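Local coordinates for protein D-alanyl transferase DltD (PDB 6O93) that probably transfers D-alanine in the D-alanylation of lipoteichoic acid at the cell envelope of the Gram-positive bacterium Enterococcus faecalis, at residues A[42-47]-A[99-104]; A[56-61]-A[70-75]; A[79-84]-A[273-278]; A[289-294]-A[330-335]. One frame throughout, in Å; residues are numbered along the deposited sequence.

Contact 1: residues A[42-47]-A[99-104]; sequences PFFGSS and AVFILS. With NA (sodium ion), chain K; PO4 (phosphate ion), chain F.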
loop_
_atom_site.group_PDB
_atom_site.type_symbol
_atom_site.label_atom_id
_atom_site.label_comp_id
_atom_site.label_asym_id
_atom_site.label_seq_id
_atom_site.Cartn_x
_atom_site.Cartn_y
_atom_site.Cartn_z
ATOM N N PRO A 42 -9.793 2.482 -3.052
ATOM C CA PRO A 42 -8.655 1.576 -2.850
ATOM C C PRO A 42 -7.679 2.148 -1.832
ATOM O O PRO A 42 -7.267 3.306 -1.925
ATOM C CB PRO A 42 -8.025 1.469 -4.244
ATOM C CG PRO A 42 -8.421 2.730 -4.933
ATOM C CD PRO A 42 -9.790 3.071 -4.405
ATOM N N PHE A 43 -7.325 1.323 -0.849
ATOM C CA PHE A 43 -6.301 1.640 0.143
ATOM C C PHE A 43 -5.061 0.834 -0.224
ATOM O O PHE A 43 -4.981 -0.360 0.077
ATOM C CB PHE A 43 -6.761 1.295 1.557
ATOM C CG PHE A 43 -7.609 2.347 2.209
ATOM C CD1 PHE A 43 -8.618 2.984 1.510
ATOM C CD2 PHE A 43 -7.415 2.672 3.542
ATOM C CE1 PHE A 43 -9.406 3.941 2.123
ATOM C CE2 PHE A 43 -8.199 3.626 4.159
ATOM C CZ PHE A 43 -9.197 4.261 3.448
ATOM N N PHE A 44 -4.098 1.485 -0.872
ATOM C CA PHE A 44 -2.829 0.846 -1.195
ATOM C C PHE A 44 -1.903 0.928 0.013
ATOM O O PHE A 44 -1.603 2.024 0.500
ATOM C CB PHE A 44 -2.186 1.511 -2.409
ATOM C CG PHE A 44 -3.063 1.528 -3.630
ATOM C CD1 PHE A 44 -3.210 0.392 -4.412
ATOM C CD2 PHE A 44 -3.736 2.683 -4.000
ATOM C CE1 PHE A 44 -4.015 0.407 -5.538
ATOM C CE2 PHE A 44 -4.540 2.703 -5.128
ATOM C CZ PHE A 44 -4.681 1.563 -5.896
ATOM N N GLY A 45 -1.455 -0.226 0.498
ATOM C CA GLY A 45 -0.567 -0.275 1.644
ATOM C C GLY A 45 0.084 -1.634 1.801
ATOM O O GLY A 45 0.290 -2.343 0.813
ATOM N N SER A 46 0.408 -2.010 3.038
ATOM C CA SER A 46 0.997 -3.316 3.302
ATOM C C SER A 46 0.412 -3.906 4.586
ATOM O O SER A 46 -0.804 -3.843 4.790
ATOM C CB SER A 46 2.528 -3.205 3.347
ATOM O OG SER A 46 2.966 -2.175 4.214
ATOM N N SER A 47 1.250 -4.486 5.455
ATOM C CA SER A 47 0.730 -5.291 6.558
ATOM C C SER A 47 -0.072 -4.473 7.566
ATOM O O SER A 47 -0.886 -5.047 8.299
ATOM C CB SER A 47 1.874 -6.012 7.275
ATOM O OG SER A 47 2.807 -5.097 7.826
ATOM N N ALA A 99 -8.157 7.668 -4.194
ATOM C CA ALA A 99 -7.435 6.545 -3.619
ATOM C C ALA A 99 -6.692 7.008 -2.376
ATOM O O ALA A 99 -6.489 8.204 -2.151
ATOM C CB ALA A 99 -6.452 5.933 -4.624
ATOM N N VAL A 100 -6.299 6.037 -1.559
ATOM C CA VAL A 100 -5.499 6.272 -0.364
ATOM C C VAL A 100 -4.245 5.419 -0.475
ATOM O O VAL A 100 -4.323 4.238 -0.834
ATOM C CB VAL A 100 -6.284 5.945 0.920
ATOM C CG1 VAL A 100 -5.414 6.156 2.151
ATOM C CG2 VAL A 100 -7.538 6.800 1.005
ATOM N N PHE A 101 -3.094 6.019 -0.180
ATOM C CA PHE A 101 -1.801 5.351 -0.308
ATOM C C PHE A 101 -1.069 5.478 1.019
ATOM O O PHE A 101 -0.697 6.584 1.424
ATOM C CB PHE A 101 -0.980 5.957 -1.448
ATOM C CG PHE A 101 0.158 5.088 -1.909
ATOM C CD1 PHE A 101 1.325 4.998 -1.167
ATOM C CD2 PHE A 101 0.063 4.370 -3.087
ATOM C CE1 PHE A 101 2.373 4.202 -1.589
ATOM C CE2 PHE A 101 1.109 3.570 -3.516
ATOM C CZ PHE A 101 2.264 3.487 -2.765
ATOM N N ILE A 102 -0.857 4.355 1.695
ATOM C CA ILE A 102 -0.213 4.340 3.002
ATOM C C ILE A 102 1.248 3.962 2.800
ATOM O O ILE A 102 1.571 2.813 2.478
ATOM C CB ILE A 102 -0.919 3.381 3.967
ATOM C CG1 ILE A 102 -2.350 3.870 4.216
ATOM C CG2 ILE A 102 -0.147 3.288 5.281
ATOM C CD1 ILE A 102 -3.199 2.910 5.000
ATOM N N LEU A 103 2.134 4.935 2.980
ATOM C CA LEU A 103 3.561 4.684 2.891
ATOM C C LEU A 103 4.058 4.012 4.165
ATOM O O LEU A 103 3.508 4.201 5.252
ATOM C CB LEU A 103 4.320 5.988 2.660
ATOM C CG LEU A 103 4.274 6.534 1.231
ATOM C CD1 LEU A 103 4.389 8.051 1.219
ATOM C CD2 LEU A 103 5.380 5.907 0.388
ATOM N N SER A 104 5.100 3.203 4.014
ATOM C CA SER A 104 5.804 2.625 5.148
ATOM C C SER A 104 7.265 3.036 5.050
ATOM O O SER A 104 7.926 2.701 4.052
ATOM C CB SER A 104 5.676 1.100 5.168
ATOM O OG SER A 104 4.351 0.696 5.473
HETATM NA NA NA K . 3.773 -1.803 6.880
HETATM P P PO4 F . 5.669 -4.518 5.325
HETATM O O1 PO4 F . 5.795 -4.688 3.829
HETATM O O2 PO4 F . 6.395 -3.262 5.750
HETATM O O3 PO4 F . 6.275 -5.712 6.026
HETATM O O4 PO4 F . 4.212 -4.410 5.705
HETATM O O HOH W 1 2.221 0.727 3.813
#

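Contact 2: residues A[56-61]-A[70-75]; sequences HPSVLS and PFLLGE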
loop_
_atom_site.group_PDB
_atom_site.type_symbol
_atom_site.label_atom_id
_atom_site.label_comp_id
_atom_site.label_asym_id
_atom_site.label_seq_id
_atom_site.Cartn_x
_atom_site.Cartn_y
_atom_site.Cartn_z
ATOM N N HIS A 56 -10.543 1.313 12.940
ATOM C CA HIS A 56 -10.053 1.088 11.591
ATOM C C HIS A 56 -11.038 1.680 10.584
ATOM O O HIS A 56 -12.255 1.592 10.782
ATOM C CB HIS A 56 -9.879 -0.412 11.352
ATOM C CG HIS A 56 -9.131 -0.753 10.101
ATOM N ND1 HIS A 56 -9.716 -0.736 8.853
ATOM C CD2 HIS A 56 -7.850 -1.148 9.909
ATOM C CE1 HIS A 56 -8.826 -1.094 7.945
ATOM N NE2 HIS A 56 -7.685 -1.349 8.560
ATOM N N PRO A 57 -10.553 2.292 9.498
ATOM C CA PRO A 57 -11.483 2.915 8.541
ATOM C C PRO A 57 -12.540 1.970 7.995
ATOM O O PRO A 57 -13.661 2.410 7.718
ATOM C CB PRO A 57 -10.552 3.420 7.431
ATOM C CG PRO A 57 -9.247 3.636 8.111
ATOM C CD PRO A 57 -9.146 2.558 9.148
ATOM N N SER A 58 -12.220 0.685 7.821
ATOM C CA SER A 58 -13.219 -0.265 7.344
ATOM C C SER A 58 -14.371 -0.408 8.329
ATOM O O SER A 58 -15.518 -0.620 7.917
ATOM C CB SER A 58 -12.573 -1.630 7.092
ATOM O OG SER A 58 -11.660 -1.574 6.010
ATOM N N VAL A 59 -14.091 -0.294 9.628
ATOM C CA VAL A 59 -15.139 -0.446 10.633
ATOM C C VAL A 59 -15.916 0.853 10.798
ATOM O O VAL A 59 -17.150 0.845 10.866
ATOM C CB VAL A 59 -14.530 -0.911 11.967
ATOM C CG1 VAL A 59 -15.620 -1.091 13.014
ATOM C CG2 VAL A 59 -13.749 -2.202 11.771
ATOM N N LEU A 60 -15.212 1.984 10.866
ATOM C CA LEU A 60 -15.886 3.267 11.028
ATOM C C LEU A 60 -16.782 3.574 9.835
ATOM O O LEU A 60 -17.882 4.115 9.999
ATOM C CB LEU A 60 -14.851 4.377 11.226
ATOM C CG LEU A 60 -14.008 4.282 12.503
ATOM C CD1 LEU A 60 -12.882 5.298 12.492
ATOM C CD2 LEU A 60 -14.877 4.474 13.736
ATOM N N SER A 61 -16.332 3.237 8.624
ATOM C CA SER A 61 -17.138 3.514 7.439
ATOM C C SER A 61 -18.423 2.695 7.440
ATOM O O SER A 61 -19.482 3.193 7.041
ATOM C CB SER A 61 -16.327 3.234 6.174
ATOM O OG SER A 61 -15.268 4.162 6.031
ATOM N N PRO A 70 -13.554 1.504 2.300
ATOM C CA PRO A 70 -12.197 1.155 1.871
ATOM C C PRO A 70 -12.173 -0.196 1.178
ATOM O O PRO A 70 -12.979 -1.086 1.466
ATOM C CB PRO A 70 -11.403 1.119 3.182
ATOM C CG PRO A 70 -12.214 1.913 4.153
ATOM C CD PRO A 70 -13.638 1.692 3.758
ATOM N N PHE A 71 -11.236 -0.344 0.247
ATOM C CA PHE A 71 -10.926 -1.640 -0.353
ATOM C C PHE A 71 -9.440 -1.882 -0.118
ATOM O O PHE A 71 -8.593 -1.312 -0.813
ATOM C CB PHE A 71 -11.277 -1.678 -1.835
ATOM C CG PHE A 71 -11.416 -3.074 -2.383
ATOM C CD1 PHE A 71 -10.298 -3.862 -2.597
ATOM C CD2 PHE A 71 -12.663 -3.596 -2.672
ATOM C CE1 PHE A 71 -10.423 -5.145 -3.091
ATOM C CE2 PHE A 71 -12.795 -4.880 -3.169
ATOM C CZ PHE A 71 -11.674 -5.654 -3.380
ATOM N N LEU A 72 -9.129 -2.719 0.867
ATOM C CA LEU A 72 -7.750 -2.905 1.300
ATOM C C LEU A 72 -6.970 -3.689 0.249
ATOM O O LEU A 72 -7.343 -4.811 -0.108
ATOM C CB LEU A 72 -7.724 -3.621 2.649
ATOM C CG LEU A 72 -8.593 -2.980 3.738
ATOM C CD1 LEU A 72 -8.432 -3.699 5.074
ATOM C CD2 LEU A 72 -8.276 -1.503 3.894
ATOM N N LEU A 73 -5.886 -3.096 -0.247
ATOM C CA LEU A 73 -5.047 -3.711 -1.273
ATOM C C LEU A 73 -3.605 -3.700 -0.780
ATOM O O LEU A 73 -2.931 -2.665 -0.824
ATOM C CB LEU A 73 -5.183 -2.979 -2.602
ATOM C CG LEU A 73 -6.582 -3.002 -3.223
ATOM C CD1 LEU A 73 -6.674 -2.022 -4.381
ATOM C CD2 LEU A 73 -6.941 -4.404 -3.686
ATOM N N GLY A 74 -3.142 -4.846 -0.311
ATOM C CA GLY A 74 -1.771 -4.992 0.137
ATOM C C GLY A 74 -1.690 -5.948 1.305
ATOM O O GLY A 74 -2.695 -6.371 1.875
ATOM N N GLU A 75 -0.458 -6.293 1.644
ATOM C CA GLU A 75 -0.152 -7.108 2.815
ATOM C C GLU A 75 1.348 -6.982 3.061
ATOM O O GLU A 75 2.030 -6.167 2.429
ATOM C CB GLU A 75 -0.584 -8.563 2.617
ATOM C CG GLU A 75 0.095 -9.271 1.456
ATOM C CD GLU A 75 -0.172 -10.767 1.454
ATOM O OE1 GLU A 75 0.526 -11.501 0.719
ATOM O OE2 GLU A 75 -1.079 -11.209 2.195
HETATM O O HOH W 2 -13.512 -1.790 3.927
#

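Contact 3: residues A[79-84]-A[273-278]; sequences QSLTQA and YGDFQA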
loop_
_atom_site.group_PDB
_atom_site.type_symbol
_atom_site.label_atom_id
_atom_site.label_comp_id
_atom_site.label_asym_id
_atom_site.label_seq_id
_atom_site.Cartn_x
_atom_site.Cartn_y
_atom_site.Cartn_z
ATOM N N GLN A 79 5.214 -3.602 -1.778
ATOM C CA GLN A 79 5.757 -2.254 -1.798
ATOM C C GLN A 79 5.378 -1.561 -3.115
ATOM O O GLN A 79 4.468 -2.009 -3.829
ATOM C CB GLN A 79 7.270 -2.318 -1.557
ATOM C CG GLN A 79 7.637 -3.007 -0.244
ATOM C CD GLN A 79 9.082 -2.783 0.173
ATOM O OE1 GLN A 79 9.829 -2.049 -0.477
ATOM N NE2 GLN A 79 9.483 -3.420 1.267
ATOM N N SER A 80 6.076 -0.467 -3.433
ATOM C CA SER A 80 5.603 0.436 -4.478
ATOM C C SER A 80 5.596 -0.232 -5.847
ATOM O O SER A 80 4.684 -0.002 -6.648
ATOM C CB SER A 80 6.461 1.699 -4.509
ATOM O OG SER A 80 6.233 2.493 -3.360
ATOM N N LEU A 81 6.606 -1.052 -6.140
ATOM C CA LEU A 81 6.687 -1.666 -7.462
ATOM C C LEU A 81 5.499 -2.591 -7.703
ATOM O O LEU A 81 4.862 -2.542 -8.761
ATOM C CB LEU A 81 8.006 -2.424 -7.609
ATOM C CG LEU A 81 8.347 -2.914 -9.018
ATOM C CD1 LEU A 81 8.462 -1.749 -9.989
ATOM C CD2 LEU A 81 9.632 -3.713 -8.995
ATOM N N THR A 82 5.185 -3.441 -6.723
ATOM C CA THR A 82 3.990 -4.272 -6.809
ATOM C C THR A 82 2.744 -3.416 -6.994
ATOM O O THR A 82 1.896 -3.704 -7.846
ATOM C CB THR A 82 3.859 -5.132 -5.550
ATOM O OG1 THR A 82 4.938 -6.070 -5.486
ATOM C CG2 THR A 82 2.533 -5.882 -5.545
ATOM N N GLN A 83 2.617 -2.353 -6.195
ATOM C CA GLN A 83 1.417 -1.526 -6.238
ATOM C C GLN A 83 1.302 -0.768 -7.554
ATOM O O GLN A 83 0.187 -0.552 -8.046
ATOM C CB GLN A 83 1.414 -0.551 -5.060
ATOM C CG GLN A 83 1.359 -1.221 -3.692
ATOM C CD GLN A 83 0.018 -1.875 -3.412
ATOM O OE1 GLN A 83 -0.792 -2.069 -4.316
ATOM N NE2 GLN A 83 -0.223 -2.214 -2.150
ATOM N N ALA A 84 2.429 -0.356 -8.136
ATOM C CA ALA A 84 2.380 0.335 -9.421
ATOM C C ALA A 84 1.706 -0.529 -10.481
ATOM O O ALA A 84 0.948 -0.023 -11.317
ATOM C CB ALA A 84 3.791 0.727 -9.860
ATOM N N TYR A 273 12.446 4.646 -3.678
ATOM C CA TYR A 273 12.074 5.984 -4.126
ATOM C C TYR A 273 11.773 5.988 -5.617
ATOM O O TYR A 273 10.859 6.688 -6.072
ATOM C CB TYR A 273 13.183 6.986 -3.798
ATOM C CG TYR A 273 13.341 7.225 -2.317
ATOM C CD1 TYR A 273 12.428 8.005 -1.622
ATOM C CD2 TYR A 273 14.398 6.664 -1.610
ATOM C CE1 TYR A 273 12.560 8.223 -0.267
ATOM C CE2 TYR A 273 14.540 6.877 -0.253
ATOM C CZ TYR A 273 13.615 7.657 0.412
ATOM O OH TYR A 273 13.745 7.872 1.761
ATOM N N GLY A 274 12.525 5.205 -6.393
ATOM C CA GLY A 274 12.203 5.044 -7.801
ATOM C C GLY A 274 10.945 4.224 -8.020
ATOM O O GLY A 274 10.110 4.565 -8.863
ATOM N N ASP A 275 10.793 3.127 -7.272
ATOM C CA ASP A 275 9.586 2.317 -7.393
ATOM C C ASP A 275 8.359 3.111 -6.967
ATOM O O ASP A 275 7.277 2.966 -7.550
ATOM C CB ASP A 275 9.718 1.047 -6.554
ATOM C CG ASP A 275 10.837 0.149 -7.028
ATOM O OD1 ASP A 275 11.428 0.437 -8.091
ATOM O OD2 ASP A 275 11.130 -0.847 -6.333
ATOM N N PHE A 276 8.512 3.956 -5.944
ATOM C CA PHE A 276 7.429 4.841 -5.536
ATOM C C PHE A 276 7.066 5.806 -6.655
ATOM O O PHE A 276 5.885 6.089 -6.884
ATOM C CB PHE A 276 7.840 5.596 -4.273
ATOM C CG PHE A 276 6.792 6.532 -3.752
ATOM C CD1 PHE A 276 5.498 6.093 -3.529
ATOM C CD2 PHE A 276 7.108 7.846 -3.460
ATOM C CE1 PHE A 276 4.536 6.953 -3.041
ATOM C CE2 PHE A 276 6.149 8.709 -2.966
ATOM C CZ PHE A 276 4.862 8.261 -2.758
ATOM N N GLN A 277 8.073 6.318 -7.367
ATOM C CA GLN A 277 7.808 7.176 -8.516
ATOM C C GLN A 277 6.972 6.447 -9.560
ATOM O O GLN A 277 6.107 7.051 -10.206
ATOM C CB GLN A 277 9.126 7.656 -9.122
ATOM C CG GLN A 277 8.968 8.577 -10.324
ATOM C CD GLN A 277 8.265 9.875 -9.971
ATOM O OE1 GLN A 277 7.971 10.137 -8.805
ATOM N NE2 GLN A 277 7.998 10.696 -10.979
ATOM N N ALA A 278 7.218 5.148 -9.744
ATOM C CA ALA A 278 6.435 4.384 -10.708
ATOM C C ALA A 278 4.957 4.395 -10.340
ATOM O O ALA A 278 4.093 4.551 -11.211
ATOM C CB ALA A 278 6.959 2.951 -10.795
HETATM O O HOH W 3 9.001 -1.671 -4.695
#

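Contact 4: residues A[289-294]-A[330-335]; sequences DVLFVI and NIADFS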
loop_
_atom_site.group_PDB
_atom_site.type_symbol
_atom_site.label_atom_id
_atom_site.label_comp_id
_atom_site.label_asym_id
_atom_site.label_seq_id
_atom_site.Cartn_x
_atom_site.Cartn_y
_atom_site.Cartn_z
ATOM N N ASP A 289 -6.995 11.221 -7.714
ATOM C CA ASP A 289 -6.793 12.065 -6.545
ATOM C C ASP A 289 -6.448 11.166 -5.364
ATOM O O ASP A 289 -7.189 10.226 -5.060
ATOM C CB ASP A 289 -8.051 12.887 -6.261
ATOM C CG ASP A 289 -7.797 14.052 -5.321
ATOM O OD1 ASP A 289 -6.623 14.317 -4.981
ATOM O OD2 ASP A 289 -8.784 14.709 -4.924
ATOM N N VAL A 290 -5.325 11.442 -4.705
ATOM C CA VAL A 290 -4.741 10.501 -3.757
ATOM C C VAL A 290 -4.416 11.209 -2.452
ATOM O O VAL A 290 -3.850 12.307 -2.451
ATOM C CB VAL A 290 -3.470 9.842 -4.334
ATOM C CG1 VAL A 290 -2.940 8.785 -3.375
ATOM C CG2 VAL A 290 -3.758 9.246 -5.698
ATOM N N LEU A 291 -4.760 10.562 -1.339
ATOM C CA LEU A 291 -4.313 10.973 -0.015
ATOM C C LEU A 291 -3.192 10.037 0.427
ATOM O O LEU A 291 -3.399 8.821 0.531
ATOM C CB LEU A 291 -5.466 10.943 0.987
ATOM C CG LEU A 291 -5.081 11.167 2.454
ATOM C CD1 LEU A 291 -4.463 12.546 2.659
ATOM C CD2 LEU A 291 -6.289 10.979 3.344
ATOM N N PHE A 292 -2.015 10.600 0.680
ATOM C CA PHE A 292 -0.862 9.838 1.135
ATOM C C PHE A 292 -0.733 9.941 2.648
ATOM O O PHE A 292 -0.880 11.023 3.223
ATOM C CB PHE A 292 0.418 10.337 0.461
ATOM C CG PHE A 292 0.429 10.143 -1.028
ATOM C CD1 PHE A 292 -0.106 11.104 -1.869
ATOM C CD2 PHE A 292 0.963 8.995 -1.585
ATOM C CE1 PHE A 292 -0.105 10.923 -3.241
ATOM C CE2 PHE A 292 0.966 8.808 -2.957
ATOM C CZ PHE A 292 0.431 9.774 -3.785
ATOM N N VAL A 293 -0.453 8.809 3.288
ATOM C CA VAL A 293 -0.343 8.720 4.740
ATOM C C VAL A 293 1.062 8.250 5.088
ATOM O O VAL A 293 1.561 7.284 4.500
ATOM C CB VAL A 293 -1.399 7.765 5.328
ATOM C CG1 VAL A 293 -1.274 7.695 6.843
ATOM C CG2 VAL A 293 -2.800 8.204 4.921
ATOM N N ILE A 294 1.696 8.932 6.036
ATOM C CA ILE A 294 3.006 8.550 6.547
ATOM C C ILE A 294 2.851 8.258 8.034
ATOM O O ILE A 294 2.528 9.164 8.809
ATOM C CB ILE A 294 4.069 9.637 6.319
ATOM C CG1 ILE A 294 4.158 10.003 4.837
ATOM C CG2 ILE A 294 5.429 9.156 6.823
ATOM C CD1 ILE A 294 5.105 11.151 4.549
ATOM N N ASN A 330 -2.119 16.252 -1.080
ATOM C CA ASN A 330 -2.920 15.649 -0.015
ATOM C C ASN A 330 -2.024 14.669 0.735
ATOM O O ASN A 330 -1.848 13.525 0.310
ATOM C CB ASN A 330 -4.150 14.951 -0.582
ATOM C CG ASN A 330 -5.003 15.868 -1.435
ATOM O OD1 ASN A 330 -5.317 16.991 -1.044
ATOM N ND2 ASN A 330 -5.380 15.390 -2.613
ATOM N N ILE A 331 -1.463 15.115 1.858
ATOM C CA ILE A 331 -0.511 14.320 2.627
ATOM C C ILE A 331 -0.884 14.407 4.100
ATOM O O ILE A 331 -0.891 15.499 4.680
ATOM C CB ILE A 331 0.937 14.792 2.416
ATOM C CG1 ILE A 331 1.282 14.814 0.924
ATOM C CG2 ILE A 331 1.906 13.884 3.169
ATOM C CD1 ILE A 331 2.662 15.365 0.628
ATOM N N ALA A 332 -1.179 13.258 4.704
ATOM C CA ALA A 332 -1.407 13.160 6.145
ATOM C C ALA A 332 -0.127 12.607 6.764
ATOM O O ALA A 332 0.077 11.396 6.839
ATOM C CB ALA A 332 -2.615 12.281 6.451
ATOM N N ASP A 333 0.744 13.511 7.208
ATOM C CA ASP A 333 2.049 13.140 7.753
ATOM C C ASP A 333 1.925 13.006 9.265
ATOM O O ASP A 333 1.917 14.004 9.991
ATOM C CB ASP A 333 3.102 14.175 7.373
ATOM C CG ASP A 333 4.485 13.817 7.885
ATOM O OD1 ASP A 333 4.658 12.695 8.407
ATOM O OD2 ASP A 333 5.401 14.661 7.768
ATOM N N PHE A 334 1.838 11.768 9.746
ATOM C CA PHE A 334 1.806 11.489 11.174
ATOM C C PHE A 334 3.153 10.992 11.701
ATOM O O PHE A 334 3.208 10.408 12.788
ATOM C CB PHE A 334 0.707 10.472 11.488
ATOM C CG PHE A 334 -0.678 10.950 11.148
ATOM C CD1 PHE A 334 -1.264 11.982 11.860
ATOM C CD2 PHE A 334 -1.399 10.357 10.125
ATOM C CE1 PHE A 334 -2.539 12.421 11.552
ATOM C CE2 PHE A 334 -2.673 10.791 9.812
ATOM C CZ PHE A 334 -3.244 11.823 10.526
ATOM N N SER A 335 4.240 11.216 10.957
ATOM C CA SER A 335 5.550 10.763 11.408
ATOM C C SER A 335 6.014 11.496 12.661
ATOM O O SER A 335 6.853 10.967 13.396
ATOM C CB SER A 335 6.585 10.934 10.292
ATOM O OG SER A 335 6.757 12.300 9.953
HETATM O O HOH W 4 -2.022 14.146 -3.296
#

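Contact 1: residues A[42-47]-A[99-104]
Val100 lies over one face of the Phe43 ring, its CB 3.9 Å from the ring centroid and 14° off the normal, a CH-pi contact between side chains that run alongside each other. CG2 of Val100 meets the ring too, 3.6 Å from CE1 of Phe43. Phe44, on the other side of the sheet, is touched at its edge: Ala99 CB sits near the ring plane, 3.8 Å from CE2. With CG beside the backbone N (chi1 -56°), the Phe44 ring leans back toward Ala99 and leaves its CB to meet Phe101 CD2. Phe43 pairs with Val100 and Phe44 with Phe101 across parallel strands, joined by three hydrogen bonds: Val100 N to Pro42 O, Phe44 N to Val100 O, and Ile102 N to Phe44 O, the last 2.7 Å long and nearly straight at 176°.

Further along both segments, Ser46 OG and Ser104 OG bind the sodium ion at 2.8 and 2.9 Å, with Glu48 of the same metal site. Both hydroxyls donate to one water, which donates in turn to Ile102 O. O4 of a phosphate, probably from the crystallisation liquor, also binds sodium and accepts from Ser47 N and Ser47 OG, the latter at 2.6 Å. Since Ser47 OG is also hydrogen-bonded to His349, consistent with the Ser-His-Asp triad of the SGNH hydrolase clan, sodium and phosphate together probably mark the polar pocket of the active site.

Contact 2: residues A[56-61]-A[70-75]
Pro70 packs its ring against the first turn of helix 57-63, where the helix of a beta-alpha-beta unit lies over the second strand of that unit; the segment axes run nearly antiparallel, at 164° and 9.0 Å. Traced from CB, the proline ring meets a new helix atom at each carbon. CB is 3.9 Å from Ser58 OG. CG rests against the backbone between Pro57 and Ser58, and also meets the Pro57 ring at its CB, 4.0 Å away. CD ends the path at Ser61, 3.7 Å from its OG.

Two residues on, Leu72 rises from the same side of the strand, and its CD1 comes 3.9 Å from His56 CE1, the two side chains arriving from opposite directions. His56 is the N-cap: with CG anti to the backbone N (chi1 -169°), ND1 folds over the helix start and accepts from Ser58 N, which lies close to the ring plane. This bond and that of NE2 to Leu49 O hold the ring's rotation, and Phe52 stacks on it.

No direct hydrogen bond joins the two segments. Polar groups are instead served locally or through solvent: Pro57 O accepts from Ser61 N and Ser61 OG, which reach it from opposite faces of the carbonyl plane, and one water donates to Pro70 O at 2.6 Å while standing 2.8 Å from Ser58 OG.

Contact 3: residues A[79-84]-A[273-278]
Ser80 presses its CB against the backbone of the facing helix, 3.4 Å from both Asp275 O and Phe276 N. Its OG lies near the plane of the Phe276 ring, at the edge, 3.7 Å from CD1. One turn along, Ala84 CB and Ala278 CB touch at 4.0 Å. Such small side chains let the helix segments run close, their axes 7.7 Å apart and only 15° from parallel.

Leu81 and Asp275 cross obliquely, the leucine CB 3.7 Å from OD2. A water links the same residues, accepting from Leu81 N and donating to OD2 at 2.8 Å; the carboxylate is thus tied indirectly to the N-terminal turn of helix 80-90, whose dipole may also favour the negative charge.

Further out, Arg147 makes a salt bridge to Asp275 OD1 and Tyr143 a hydrogen bond to the same oxygen, which fixes the carboxylate. Ser80 OG is held by Glu272. Phe276, with chi1 extended at -179°, carries its ring on to Phe101 and Phe292 of the sheet. Two near-parallel helices on one face of a parallel sheet are characteristic of the alpha/beta/alpha sandwich of the SGNH hydrolase clan.

Contact 4: residues A[289-294]-A[330-335]
Asn330 ND2 lies 2.9 Å from Asp289 OD1, yet the angle is too poor for a hydrogen bond, and the side chains cross at about a right angle, with carboxylate and amide planes 51° apart. The amide instead makes a weak bond to Val290 O at 3.4 Å. That carbonyl also accepts from a water at 2.7 Å, and the water accepts from Asn330 N, so solvent continues the strand pairing where direct backbone bonding stops.

From here the backbones zip together. Phe292 N donates to Asn330 O, Ala332 N to Phe292 O at 2.7 Å, Ile294 N to Ala332 O, and Phe334 N to Ile294 O. This pairs the outermost strand 331-333 with strand 289-294 in a parallel sheet, the connection between them running through helices 299-305 and 309-324, a beta-alpha-beta crossover.

Asn330 O also lies at the edge of the Phe292 ring, in its plane, while Val290 CG1 sits over one face of that ring. On the face carrying Val293 and Ala332, Val293 CG1 meets the edge of the Phe334 ring, 4.2 Å from CD2. Ile294 packs its CB 3.7 Å from Asp333 OD1. Ser335 N donates to this oxygen from above the carboxylate plane, closing an Asx turn, and Ser335 OG adds a second bond on the syn side, 2.6 Å long. Asp333 OD2 forms a salt bridge with Lys320.

In the fold
Contacts 1, 2 and 4 all reach one five-stranded parallel sheet, in the order 69-73, 40-44, 98-102, 289-294, 331-333. Contact 1 is central, about 3 Å from the chain centre, and its centre lies about 10 Å from those of contacts 2 and 4, which themselves do not touch. Contact 2 is nested inside the loop closed by contact 1, whereas contact 3 crosses it along the chain, bringing helix 80-90 beside helix 272-285 although 188 residues lie between segments 79-84 and 273-278. Contact 3 lies on the sheet face carrying Phe101 and Phe292, opposite helix 352-367. Helices thus pack on both faces, and the sodium site and Ser47 lie where the chain leaves strands 40-44 and 98-102.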